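Local coordinates for protein hydrazine synthase subunit beta (Candidatus Kuenenia stuttgartiensis, PDB 5C2V) that forms part of the hydrazine synthase complex, which condenses nitric oxide with ammonium, and may modulate transport of the hydroxylamine intermediate between the active sites, at residues R184-H187 with E188-N191; V217-E221 with N222-F226; S293-E296 with E297-L301. All coordinates share one frame; numbering follows the deposited sequence.

How the interactions relate
All three contacts belong to the beta-propeller and its insertions. Interactions 1 and 2 have centres about 19 Å apart and touch where S190 OG lies 3.7 Å from F226 CE1. Interaction 3 stands about 16 Å from interaction 1, centre to centre, with nearest atoms about 7 Å apart. R243 bridges that interval: it bonds to H187 O of interaction 1, pairs with D299 of interaction 3 and donates to the bound trimethyl glycine. Interaction 2 is farther from interaction 3, about 23 Å between centres, and instead holds a magnesium ion. Residues 217-226 meet the alpha and gamma subunits, whereas 293-301 contact two alpha chains.

Interaction 1. Residues R184-H187 with E188-N191; sequences RVIH and ESSN. With BET (trimethyl glycine), chain R.
S189 holds OG between its backbone N and carbonyl carbon (chi1 66°), which swings the hydroxyl back over the turn to I186, whose CG2 stands anti to its own backbone N and meets S189 CB at 3.7 Å. The turn is an interblade connection of the beta-propeller, leading from the last strand of one four-stranded blade, 179-186, into the first strand of the next, 190-197. One hydrogen bond closes it: S189 OG donates to I186 O at 2.9 Å, coming from above the carbonyl plane by 38°. E188 makes the reversal with a left-handed backbone conformation, phi 56°.

The outer side of the turn lines the trimethyl glycine pocket. H187 CB lies 3.5 Å from ligand OXT, and its CD2 is 3.8 Å from methyl C3. The extended E188 chain turns the face of its carboxylate to the ligand, whose O lies over it, 3.6 Å from E188 CD. The charges are shared out among arginines: R302 forms a salt bridge with E188 OE1, while R243 bonds both to H187 O and to the ligand, an arrangement that would ease the approach of the two carboxylates. In that approach, E188 OE2 is 3.6 Å from ligand O.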
ATOM      1  N   ARG B 184      35.584  -8.921 -30.823  1.00 58.74           N
ATOM      2  CA  ARG B 184      34.658  -8.586 -29.742  1.00 53.91           C
ATOM      3  C   ARG B 184      34.225  -9.816 -28.952  1.00 57.17           C
ATOM      4  O   ARG B 184      33.665 -10.760 -29.502  1.00 44.10           O
ATOM      5  CB  ARG B 184      33.432  -7.861 -30.295  1.00 52.40           C
ATOM      6  CG  ARG B 184      33.735  -6.465 -30.809  1.00 73.79           C
ATOM      7  CD  ARG B 184      32.475  -5.751 -31.257  1.00 67.38           C
ATOM      8  NE  ARG B 184      32.767  -4.425 -31.793  1.00 64.71           N
ATOM      9  CZ  ARG B 184      31.856  -3.617 -32.323  1.00 83.30           C
ATOM     10  NH1 ARG B 184      30.587  -3.998 -32.389  1.00 66.00           N
ATOM     11  NH2 ARG B 184      32.212  -2.427 -32.788  1.00 88.00           N
ATOM     12  N   VAL B 185      34.479  -9.781 -27.649  1.00 39.43           N
ATOM     13  CA  VAL B 185      34.222 -10.921 -26.780  1.00 50.71           C
ATOM     14  C   VAL B 185      32.803 -10.930 -26.216  1.00 52.03           C
ATOM     15  O   VAL B 185      32.336  -9.931 -25.671  1.00 64.73           O
ATOM     16  CB  VAL B 185      35.225 -10.947 -25.607  1.00 58.41           C
ATOM     17  CG1 VAL B 185      34.789 -11.939 -24.544  1.00 41.94           C
ATOM     18  CG2 VAL B 185      36.624 -11.270 -26.112  1.00 56.31           C
ATOM     19  N   ILE B 186      32.124 -12.066 -26.350  1.00 48.63           N
ATOM     20  CA  ILE B 186      30.861 -12.271 -25.655  1.00 44.52           C
ATOM     21  C   ILE B 186      31.178 -12.952 -24.333  1.00 55.84           C
ATOM     22  O   ILE B 186      31.601 -14.107 -24.307  1.00 66.79           O
ATOM     23  CB  ILE B 186      29.876 -13.138 -26.464  1.00 37.61           C
ATOM     24  CG1 ILE B 186      29.574 -12.498 -27.819  1.00 45.56           C
ATOM     25  CG2 ILE B 186      28.591 -13.356 -25.679  1.00 32.96           C
ATOM     26  CD1 ILE B 186      28.615 -13.305 -28.671  1.00 49.67           C
ATOM     27  N   HIS B 187      30.970 -12.235 -23.235  1.00 48.37           N
ATOM     28  CA  HIS B 187      31.382 -12.731 -21.930  1.00 41.52           C
ATOM     29  C   HIS B 187      30.440 -13.811 -21.418  1.00 48.51           C
ATOM     30  O   HIS B 187      29.222 -13.718 -21.588  1.00 43.40           O
ATOM     31  CB  HIS B 187      31.474 -11.581 -20.926  1.00 35.31           C
ATOM     32  CG  HIS B 187      32.729 -10.775 -21.049  1.00 44.57           C
ATOM     33  ND1 HIS B 187      33.026 -10.026 -22.168  1.00 56.39           N
ATOM     34  CD2 HIS B 187      33.771 -10.608 -20.198  1.00 55.52           C
ATOM     35  CE1 HIS B 187      34.193  -9.429 -21.999  1.00 44.64           C
ATOM     36  NE2 HIS B 187      34.665  -9.766 -20.811  1.00 60.13           N
ATOM     37  N   GLU B 188      31.023 -14.834 -20.796  1.00 52.30           N
ATOM     38  CA  GLU B 188      30.280 -15.967 -20.250  1.00 38.88           C
ATOM     39  C   GLU B 188      29.421 -16.657 -21.306  1.00 38.98           C
ATOM     40  O   GLU B 188      28.219 -16.840 -21.118  1.00 37.49           O
ATOM     41  CB  GLU B 188      29.413 -15.515 -19.072  1.00 25.60           C
ATOM     42  CG  GLU B 188      30.216 -14.987 -17.895  1.00 43.56           C
ATOM     43  CD  GLU B 188      29.364 -14.748 -16.666  1.00 48.47           C
ATOM     44  OE1 GLU B 188      28.129 -14.909 -16.757  1.00 44.30           O
ATOM     45  OE2 GLU B 188      29.930 -14.401 -15.607  1.00 51.12           O
ATOM     46  N   SER B 189      30.042 -17.033 -22.418  1.00 35.11           N
ATOM     47  CA  SER B 189      29.329 -17.714 -23.493  1.00 46.23           C
ATOM     48  C   SER B 189      29.966 -19.055 -23.841  1.00 39.26           C
ATOM     49  O   SER B 189      31.155 -19.272 -23.609  1.00 34.22           O
ATOM     50  CB  SER B 189      29.278 -16.832 -24.742  1.00 52.62           C
ATOM     51  OG  SER B 189      30.573 -16.648 -25.287  1.00 41.66           O
ATOM     52  N   SER B 190      29.162 -19.951 -24.400  1.00 34.67           N
ATOM     53  CA  SER B 190      29.654 -21.226 -24.904  1.00 40.73           C
ATOM     54  C   SER B 190      28.757 -21.700 -26.041  1.00 47.35           C
ATOM     55  O   SER B 190      27.621 -21.242 -26.164  1.00 49.29           O
ATOM     56  CB  SER B 190      29.709 -22.274 -23.789  1.00 49.10           C
ATOM     57  OG  SER B 190      28.406 -22.654 -23.377  1.00 65.78           O
ATOM     58  N   ASN B 191      29.271 -22.611 -26.865  1.00 47.40           N
ATOM     59  CA  ASN B 191      28.485 -23.203 -27.944  1.00 41.17           C
ATOM     60  C   ASN B 191      27.883 -22.200 -28.925  1.00 55.01           C
ATOM     61  O   ASN B 191      26.666 -22.181 -29.110  1.00 44.52           O
ATOM     62  CB  ASN B 191      27.356 -24.066 -27.370  1.00 34.82           C
ATOM     63  CG  ASN B 191      27.858 -25.130 -26.418  1.00 59.82           C
ATOM     64  OD1 ASN B 191      28.943 -25.681 -26.601  1.00 45.75           O
ATOM     65  ND2 ASN B 191      27.066 -25.431 -25.395  1.00 50.32           N
TER
HETATM   66  N   BET R 403      31.899  -9.739 -16.054  1.00 69.03           N
HETATM   67  CA  BET R 403      31.346 -10.939 -16.815  1.00 56.45           C
HETATM   68  C   BET R 403      29.899 -10.569 -17.449  1.00 52.06           C
HETATM   69  O   BET R 403      28.943 -11.189 -16.920  1.00 59.01           O
HETATM   70  OXT BET R 403      29.930  -9.725 -18.376  1.00 64.20           O
HETATM   71  C1  BET R 403      32.863 -10.203 -14.982  1.00 58.70           C
HETATM   72  C2  BET R 403      30.781  -8.952 -15.368  1.00 53.11           C
HETATM   73  C3  BET R 403      32.698  -8.845 -16.987  1.00 69.94           C

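Interaction 2. Residues V217-E221 with N222-F226. With MG (magnesium ion), chain P.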
ATOM      1  N   VAL B 217      26.992 -27.455  -8.897  1.00 40.11           N
ATOM      2  CA  VAL B 217      25.888 -28.013  -9.653  1.00 28.31           C
ATOM      3  C   VAL B 217      24.942 -28.637  -8.640  1.00 43.15           C
ATOM      4  O   VAL B 217      25.245 -29.664  -8.030  1.00 59.33           O
ATOM      5  CB  VAL B 217      26.365 -29.049 -10.687  1.00 38.13           C
ATOM      6  CG1 VAL B 217      25.224 -29.453 -11.600  1.00 52.82           C
ATOM      7  CG2 VAL B 217      27.510 -28.476 -11.506  1.00 23.75           C
ATOM      8  N   CYS B 218      23.788 -28.001  -8.475  1.00 55.85           N
ATOM      9  CA  CYS B 218      22.879 -28.323  -7.384  1.00 38.83           C
ATOM     10  C   CYS B 218      21.459 -28.540  -7.883  1.00 40.91           C
ATOM     11  O   CYS B 218      20.920 -29.640  -7.777  1.00 48.97           O
ATOM     12  CB  CYS B 218      22.909 -27.221  -6.326  1.00 30.89           C
ATOM     13  SG  CYS B 218      24.440 -27.164  -5.365  1.00 40.77           S
ATOM     14  N   GLU B 219      20.854 -27.485  -8.425  0.50 41.03           N
ATOM     15  CA  GLU B 219      19.495 -27.578  -8.944  0.50 44.84           C
ATOM     16  C   GLU B 219      19.458 -27.279 -10.439  0.50 45.48           C
ATOM     17  O   GLU B 219      20.466 -26.883 -11.023  0.50 45.63           O
ATOM     18  CB  GLU B 219      18.584 -26.600  -8.202  0.50 42.09           C
ATOM     19  CG  GLU B 219      18.848 -26.511  -6.710  0.50 31.48           C
ATOM     20  CD  GLU B 219      18.291 -27.691  -5.947  0.50 27.87           C
ATOM     21  OE1 GLU B 219      17.542 -28.486  -6.550  0.50 24.80           O
ATOM     22  OE2 GLU B 219      18.600 -27.824  -4.744  0.50 35.48           O
ATOM     23  N   ALA B 220      18.295 -27.472 -11.055  1.00 49.68           N
ATOM     24  CA  ALA B 220      18.088 -27.066 -12.442  1.00 38.01           C
ATOM     25  C   ALA B 220      17.318 -25.753 -12.584  1.00 50.68           C
ATOM     26  O   ALA B 220      17.160 -25.238 -13.691  1.00 60.36           O
ATOM     27  CB  ALA B 220      17.375 -28.171 -13.205  1.00 46.93           C
ATOM     28  N   GLU B 221      16.843 -25.208 -11.468  1.00 45.20           N
ATOM     29  CA  GLU B 221      15.923 -24.071 -11.517  1.00 41.50           C
ATOM     30  C   GLU B 221      16.621 -22.735 -11.728  1.00 39.37           C
ATOM     31  O   GLU B 221      17.783 -22.561 -11.353  1.00 48.45           O
ATOM     32  CB  GLU B 221      15.072 -24.014 -10.246  1.00 41.12           C
ATOM     33  CG  GLU B 221      13.975 -25.073 -10.178  1.00 36.55           C
ATOM     34  CD  GLU B 221      14.460 -26.396  -9.615  1.00 52.66           C
ATOM     35  OE1 GLU B 221      15.687 -26.621  -9.587  1.00 36.65           O
ATOM     36  OE2 GLU B 221      13.611 -27.213  -9.200  1.00 36.27           O
ATOM     37  N   ASN B 222      15.892 -21.798 -12.328  1.00 35.07           N
ATOM     38  CA  ASN B 222      16.385 -20.447 -12.577  1.00 32.57           C
ATOM     39  C   ASN B 222      17.703 -20.431 -13.348  1.00 43.21           C
ATOM     40  O   ASN B 222      18.532 -19.545 -13.147  1.00 40.47           O
ATOM     41  CB  ASN B 222      16.546 -19.689 -11.259  1.00 39.94           C
ATOM     42  CG  ASN B 222      15.217 -19.226 -10.688  1.00 35.65           C
ATOM     43  OD1 ASN B 222      14.445 -20.022 -10.154  1.00 34.79           O
ATOM     44  ND2 ASN B 222      14.957 -17.928 -10.774  1.00 40.18           N
ATOM     45  N   GLY B 223      17.886 -21.416 -14.223  1.00 42.77           N
ATOM     46  CA  GLY B 223      19.085 -21.522 -15.037  1.00 38.16           C
ATOM     47  C   GLY B 223      20.378 -21.497 -14.244  1.00 44.58           C
ATOM     48  O   GLY B 223      21.307 -20.764 -14.585  1.00 41.55           O
ATOM     49  N   GLN B 224      20.439 -22.297 -13.183  1.00 40.60           N
ATOM     50  CA  GLN B 224      21.609 -22.321 -12.308  1.00 39.33           C
ATOM     51  C   GLN B 224      22.850 -22.849 -13.021  1.00 38.72           C
ATOM     52  O   GLN B 224      23.972 -22.445 -12.718  1.00 34.77           O
ATOM     53  CB  GLN B 224      21.338 -23.169 -11.063  1.00 29.88           C
ATOM     54  CG  GLN B 224      22.527 -23.230 -10.114  1.00 42.32           C
ATOM     55  CD  GLN B 224      22.594 -24.521  -9.331  1.00 51.34           C
ATOM     56  OE1 GLN B 224      21.574 -25.145  -9.053  1.00 77.20           O
ATOM     57  NE2 GLN B 224      23.804 -24.935  -8.980  1.00 42.34           N
ATOM     58  N   VAL B 225      22.646 -23.763 -13.961  1.00 32.96           N
ATOM     59  CA  VAL B 225      23.755 -24.350 -14.700  1.00 40.14           C
ATOM     60  C   VAL B 225      23.888 -23.686 -16.064  1.00 45.67           C
ATOM     61  O   VAL B 225      24.894 -23.038 -16.354  1.00 47.25           O
ATOM     62  CB  VAL B 225      23.576 -25.869 -14.872  1.00 50.22           C
ATOM     63  CG1 VAL B 225      24.744 -26.455 -15.649  1.00 39.20           C
ATOM     64  CG2 VAL B 225      23.443 -26.542 -13.513  1.00 28.13           C
ATOM     65  N   PHE B 226      22.869 -23.852 -16.900  1.00 42.79           N
ATOM     66  CA  PHE B 226      22.850 -23.225 -18.215  1.00 53.43           C
ATOM     67  C   PHE B 226      21.638 -22.325 -18.420  1.00 53.15           C
ATOM     68  O   PHE B 226      20.525 -22.659 -18.011  1.00 36.28           O
ATOM     69  CB  PHE B 226      22.872 -24.286 -19.316  1.00 45.02           C
ATOM     70  CG  PHE B 226      24.247 -24.754 -19.684  1.00 44.91           C
ATOM     71  CD1 PHE B 226      25.091 -23.948 -20.428  1.00 53.61           C
ATOM     72  CD2 PHE B 226      24.689 -26.007 -19.297  1.00 57.17           C
ATOM     73  CE1 PHE B 226      26.356 -24.380 -20.773  1.00 50.09           C
ATOM     74  CE2 PHE B 226      25.953 -26.444 -19.639  1.00 45.69           C
ATOM     75  CZ  PHE B 226      26.786 -25.630 -20.379  1.00 47.60           C
TER
HETATM   76 MG    MG P 401      16.434 -30.050  -6.699  1.00 33.03          MG
HETATM   77  O   HOH W   1      16.570 -29.166  -8.967  1.00 34.57           O
HETATM   78  O   HOH W   2      15.665 -31.618  -7.686  1.00 49.55           O
HETATM   79  O   HOH W   3      16.204 -30.593  -4.716  1.00 53.27           O
HETATM   80  O   HOH W   4      18.909 -30.603  -6.955  1.00 30.25           O
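Q224 lays its amide against the backbone and CB of E219, within the long loop that joins strands 203-211 and 226-234 of a propeller blade. With CG anti to the backbone N (chi1 180°) and the chain extended beyond it, the side chain reaches back across the loop. As modelled, its OE1 accepts from E219 N in the carbonyl plane and on a lone pair, but the 2.5 Å separation of these two atoms is too short to be taken literally. The same OE1 is 3.4 Å from E219 CB. NE2 faces C218 N at 3.1 Å, two donors that are not bonded, and OE1 also lies close to another acceptor, E219 O, so the assignment of OE1 and NE2 remains uncertain.

Between E219 and Q224 the chain reverses through two successive residues in the left-handed region, N222 and G223; the closing bond from Q224 N to E221 O is weak at 3.2 Å. Where the two ends of the stretch come back together, V217 CG1 meets V225 CG2 at 3.9 Å, an apolar contact beside a heme c about 5 Å from the V225 side chain.

The outside of the loop carries the magnesium ion. In the conformer of E219 described here, one of two deposited, OE1 binds the metal at 1.9 Å and four waters add to the coordination. E221 serves as second shell. Partner subunits hold the loop too: R135 of the gamma subunit donates to V217 O, and N222 ND2 donates to R567 O of the alpha subunit. Metal-bound water 1 donates to E221 OE1 at 2.8 Å, and the same oxygen also accepts weakly from A220 N.

Interaction 3. Residues S293-E296 with E297-L301; sequences STQE and ELDYL
T294 caps the first turn of helix 295-301: its OG1 accepts from E297 N at 3.3 Å, a weak bond though nearly straight at 166°. The N-cap hydroxyl gets there because chi1 (61°) places it between the backbone N and carbonyl carbon. Main-chain i to i+4 bonds continue the turn, from L298 N to T294 O at 3.2 Å, D299 N to Q295 O at 2.9 Å and Y300 N to E296 O at 2.9 Å.

Among side chains, the polar pair is Q295 with D299, one turn apart. The bent Q295 chain offers NE2 to OD1 at 3.3 Å, a weak bond with the amide and carboxylate planes only 18° apart; NE2 also donates to V241 O. S293 CB packs against L298 CD2 at 3.7 Å, a van der Waals contact, while S293 OG turns to L289 O.

Ionic and cation-pi contacts reach beyond the helix. E297 forms a salt bridge with R697 of an alpha subunit, and Y300 makes a cation-pi contact with R567 of another alpha chain. D299 OD1 pairs with R243, which hydrogen-bonds trimethyl glycine, so the helix supplies a second-shell carboxylate that would help fix, and probably partly neutralise, a pocket arginine.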
ATOM      1  N   SER B 293      18.505   1.080 -24.171  1.00 47.87           N
ATOM      2  CA  SER B 293      19.126   0.632 -22.928  1.00 42.97           C
ATOM      3  C   SER B 293      20.637   0.832 -22.945  1.00 48.25           C
ATOM      4  O   SER B 293      21.276   0.718 -23.990  1.00 51.01           O
ATOM      5  CB  SER B 293      18.802  -0.841 -22.669  1.00 32.87           C
ATOM      6  OG  SER B 293      17.407  -1.078 -22.733  1.00 47.74           O
ATOM      7  N   THR B 294      21.204   1.136 -21.781  1.00 43.39           N
ATOM      8  CA  THR B 294      22.651   1.235 -21.645  1.00 42.81           C
ATOM      9  C   THR B 294      23.247  -0.167 -21.579  1.00 60.24           C
ATOM     10  O   THR B 294      22.517  -1.156 -21.609  1.00 68.56           O
ATOM     11  CB  THR B 294      23.058   2.031 -20.390  1.00 51.68           C
ATOM     12  OG1 THR B 294      22.566   1.368 -19.218  1.00 60.69           O
ATOM     13  CG2 THR B 294      22.491   3.441 -20.445  1.00 47.21           C
ATOM     14  N   GLN B 295      24.569  -0.253 -21.479  1.00 51.96           N
ATOM     15  CA  GLN B 295      25.230  -1.552 -21.413  1.00 52.30           C
ATOM     16  C   GLN B 295      24.965  -2.214 -20.064  1.00 55.25           C
ATOM     17  O   GLN B 295      24.759  -3.424 -19.985  1.00 47.83           O
ATOM     18  CB  GLN B 295      26.734  -1.408 -21.650  1.00 56.10           C
ATOM     19  CG  GLN B 295      27.464  -2.733 -21.802  1.00 44.48           C
ATOM     20  CD  GLN B 295      27.036  -3.496 -23.042  1.00 49.75           C
ATOM     21  OE1 GLN B 295      27.531  -3.244 -24.142  1.00 53.46           O
ATOM     22  NE2 GLN B 295      26.113  -4.435 -22.872  1.00 45.44           N
ATOM     23  N   GLU B 296      24.967  -1.403 -19.010  1.00 45.60           N
ATOM     24  CA  GLU B 296      24.692  -1.881 -17.660  1.00 51.02           C
ATOM     25  C   GLU B 296      23.297  -2.486 -17.561  1.00 44.03           C
ATOM     26  O   GLU B 296      23.120  -3.601 -17.059  1.00 56.66           O
ATOM     27  CB  GLU B 296      24.838  -0.738 -16.652  1.00 49.68           C
ATOM     28  CG  GLU B 296      25.758  -1.041 -15.483  1.00 83.34           C
ATOM     29  CD  GLU B 296      25.723   0.043 -14.421  1.00 89.49           C
ATOM     30  OE1 GLU B 296      24.884   0.963 -14.536  1.00 74.67           O
ATOM     31  OE2 GLU B 296      26.532  -0.026 -13.473  1.00 77.03           O
ATOM     32  N   GLU B 297      22.309  -1.744 -18.053  1.00 47.75           N
ATOM     33  CA  GLU B 297      20.918  -2.176 -17.998  1.00 61.48           C
ATOM     34  C   GLU B 297      20.700  -3.461 -18.788  1.00 46.16           C
ATOM     35  O   GLU B 297      19.951  -4.332 -18.359  1.00 40.50           O
ATOM     36  CB  GLU B 297      19.992  -1.073 -18.519  1.00 49.03           C
ATOM     37  CG  GLU B 297      18.524  -1.477 -18.645  1.00 45.50           C
ATOM     38  CD  GLU B 297      17.832  -1.666 -17.303  1.00 52.99           C
ATOM     39  OE1 GLU B 297      18.458  -1.406 -16.253  1.00 59.05           O
ATOM     40  OE2 GLU B 297      16.652  -2.074 -17.301  1.00 43.16           O
ATOM     41  N   LEU B 298      21.358  -3.577 -19.938  1.00 48.02           N
ATOM     42  CA  LEU B 298      21.264  -4.787 -20.748  1.00 48.90           C
ATOM     43  C   LEU B 298      21.914  -5.972 -20.041  1.00 40.25           C
ATOM     44  O   LEU B 298      21.380  -7.085 -20.047  1.00 45.77           O
ATOM     45  CB  LEU B 298      21.910  -4.569 -22.117  1.00 45.20           C
ATOM     46  CG  LEU B 298      21.160  -3.649 -23.083  1.00 42.56           C
ATOM     47  CD1 LEU B 298      22.018  -3.331 -24.297  1.00 30.57           C
ATOM     48  CD2 LEU B 298      19.841  -4.278 -23.506  1.00 23.19           C
ATOM     49  N   ASP B 299      23.068  -5.720 -19.427  1.00 33.97           N
ATOM     50  CA  ASP B 299      23.779  -6.753 -18.682  1.00 42.84           C
ATOM     51  C   ASP B 299      22.947  -7.252 -17.507  1.00 51.73           C
ATOM     52  O   ASP B 299      22.997  -8.433 -17.162  1.00 46.57           O
ATOM     53  CB  ASP B 299      25.130  -6.231 -18.188  1.00 45.88           C
ATOM     54  CG  ASP B 299      26.132  -6.052 -19.313  1.00 48.86           C
ATOM     55  OD1 ASP B 299      25.899  -6.598 -20.412  1.00 39.74           O
ATOM     56  OD2 ASP B 299      27.155  -5.368 -19.096  1.00 42.92           O
ATOM     57  N   TYR B 300      22.183  -6.355 -16.893  1.00 49.51           N
ATOM     58  CA  TYR B 300      21.269  -6.756 -15.829  1.00 26.49           C
ATOM     59  C   TYR B 300      20.068  -7.501 -16.406  1.00 34.32           C
ATOM     60  O   TYR B 300      19.532  -8.416 -15.781  1.00 39.06           O
ATOM     61  CB  TYR B 300      20.800  -5.540 -15.024  1.00 45.97           C
ATOM     62  CG  TYR B 300      19.773  -5.870 -13.958  1.00 38.32           C
ATOM     63  CD1 TYR B 300      18.412  -5.796 -14.229  1.00 26.52           C
ATOM     64  CD2 TYR B 300      20.166  -6.263 -12.686  1.00 41.96           C
ATOM     65  CE1 TYR B 300      17.472  -6.103 -13.264  1.00 35.33           C
ATOM     66  CE2 TYR B 300      19.232  -6.570 -11.712  1.00 37.70           C
ATOM     67  CZ  TYR B 300      17.888  -6.489 -12.008  1.00 41.45           C
ATOM     68  OH  TYR B 300      16.953  -6.792 -11.046  1.00 50.78           O
ATOM     69  N   LEU B 301      19.653  -7.103 -17.604  1.00 39.62           N
ATOM     70  CA  LEU B 301      18.462  -7.659 -18.238  1.00 46.14           C
ATOM     71  C   LEU B 301      18.712  -9.037 -18.838  1.00 40.23           C
ATOM     72  O   LEU B 301      17.767  -9.747 -19.182  1.00 46.35           O
ATOM     73  CB  LEU B 301      17.944  -6.714 -19.325  1.00 53.42           C
ATOM     74  CG  LEU B 301      17.086  -5.533 -18.867  1.00 50.26           C
ATOM     75  CD1 LEU B 301      16.716  -4.649 -20.048  1.00 48.86           C
ATOM     76  CD2 LEU B 301      15.840  -6.019 -18.144  1.00 55.66           C
TER